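Local coordinates for CBS domain-containing protein (Listeria monocytogenes, PDB 6XNU) that binds the second messenger c-di-AMP and takes part in controlling (p)ppGpp and c-di-AMP homeostasis, as a protein built from paired CBS domains, at residues D81-L84 / E90-R93. Sequence-based numbering, arbitrary orientation.
Sequences DAIL and EFER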
# COMPACT_ATOMS: atom_id res chain seq x y z
N ASP A 81 10.97 -1.66 -11.06
CA ASP A 81 10.69 -2.19 -12.39
C ASP A 81 11.56 -1.49 -13.43
O ASP A 81 12.07 -2.14 -14.36
CB ASP A 81 9.21 -2.03 -12.72
CG ASP A 81 8.90 -2.35 -14.16
OD1 ASP A 81 8.63 -3.53 -14.47
OD2 ASP A 81 8.93 -1.42 -15.00
N ALA A 82 11.76 -0.18 -13.28
CA ALA A 82 12.56 0.57 -14.24
C ALA A 82 14.01 0.12 -14.30
O ALA A 82 14.66 0.33 -15.33
CB ALA A 82 12.49 2.07 -13.92
N ILE A 83 14.53 -0.50 -13.25
CA ILE A 83 15.93 -0.91 -13.20
C ILE A 83 16.07 -2.43 -13.20
O ILE A 83 17.12 -2.96 -12.81
CB ILE A 83 16.66 -0.29 -12.00
CG1 ILE A 83 16.01 -0.72 -10.69
CG2 ILE A 83 16.70 1.23 -12.12
CD1 ILE A 83 16.89 -0.53 -9.48
N LEU A 84 15.04 -3.16 -13.62
CA LEU A 84 15.12 -4.61 -13.76
C LEU A 84 15.88 -4.92 -15.04
O LEU A 84 15.37 -4.71 -16.14
CB LEU A 84 13.73 -5.23 -13.78
CG LEU A 84 12.97 -5.40 -12.46
CD1 LEU A 84 11.86 -6.43 -12.62
CD2 LEU A 84 13.88 -5.77 -11.31
N GLU A 90 19.56 -3.35 -11.48
CA GLU A 90 20.66 -2.41 -11.71
C GLU A 90 20.50 -1.17 -10.82
O GLU A 90 20.20 -0.07 -11.27
CB GLU A 90 20.72 -2.04 -13.19
CG GLU A 90 21.06 -3.24 -14.08
CD GLU A 90 20.67 -3.03 -15.53
OE1 GLU A 90 20.37 -1.88 -15.91
OE2 GLU A 90 20.67 -4.02 -16.28
N PHE A 91 20.73 -1.39 -9.52
CA PHE A 91 20.61 -0.32 -8.54
C PHE A 91 21.50 0.88 -8.86
O PHE A 91 21.20 1.99 -8.42
CB PHE A 91 20.93 -0.84 -7.14
CG PHE A 91 20.02 -1.95 -6.68
CD1 PHE A 91 18.69 -1.69 -6.38
CD2 PHE A 91 20.49 -3.24 -6.55
CE1 PHE A 91 17.85 -2.70 -5.95
CE2 PHE A 91 19.66 -4.26 -6.12
CZ PHE A 91 18.34 -3.99 -5.83
N GLU A 92 22.59 0.67 -9.61
CA GLU A 92 23.46 1.79 -9.97
C GLU A 92 22.72 2.83 -10.81
O GLU A 92 23.07 4.02 -10.76
CB GLU A 92 24.69 1.27 -10.72
CG GLU A 92 24.41 0.78 -12.14
CD GLU A 92 24.09 -0.71 -12.21
OE1 GLU A 92 23.87 -1.22 -13.33
OE2 GLU A 92 24.06 -1.37 -11.15
N ARG A 93 21.70 2.42 -11.56
CA ARG A 93 20.97 3.34 -12.43
C ARG A 93 20.02 4.27 -11.68
O ARG A 93 19.51 5.21 -12.29
CB ARG A 93 20.19 2.55 -13.48
CG ARG A 93 21.06 1.80 -14.47
CD ARG A 93 20.21 1.20 -15.58
NE ARG A 93 19.80 2.20 -16.57
CZ ARG A 93 18.62 2.21 -17.17
NH1 ARG A 93 18.32 3.15 -18.05
NH2 ARG A 93 17.73 1.27 -16.87
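Ile83 and Glu90 join two limbs of the surface loop that follows helix 76-82 through one backbone hydrogen bond, Glu90 N to Ile83 O at 2.8 Å, with their CA atoms 5.2 Å apart. The bond is close to linear, 172° at the hydrogen and 161° at the carbonyl oxygen. In this CBS-pair protein the returning limb enters a 3-10 segment that begins at Phe91 and continues past Arg93, for which Arg93 N to Glu90 O at 2.9 Å is the i to i+3 evidence. Ile83 is buried, its CB 3.6 Å from Glu90 O. With chi1 at 60° and the second torsion anti, its CD1 extends to Phe91, while CG2, beside the backbone N, meets Arg93. The Ile83 and Phe91 side chains cross nearly at right angles, and Ile83 CD1 lies 3.8 Å from Phe91 CD1, oblique to the ring. Leu94 and Leu97 also touch Ile83, while the Phe91 ring stacks on Phe91 of the second subunit, so the loop reaches the dimer interface. Arg93 runs past Ile83 in the opposite direction, its CB 4.0 Å from Ile83 CG2. Bent at its third torsion, the Arg93 chain brings NH2 to 3.6 Å from Ala82 O, a near approach oblique to the guanidinium.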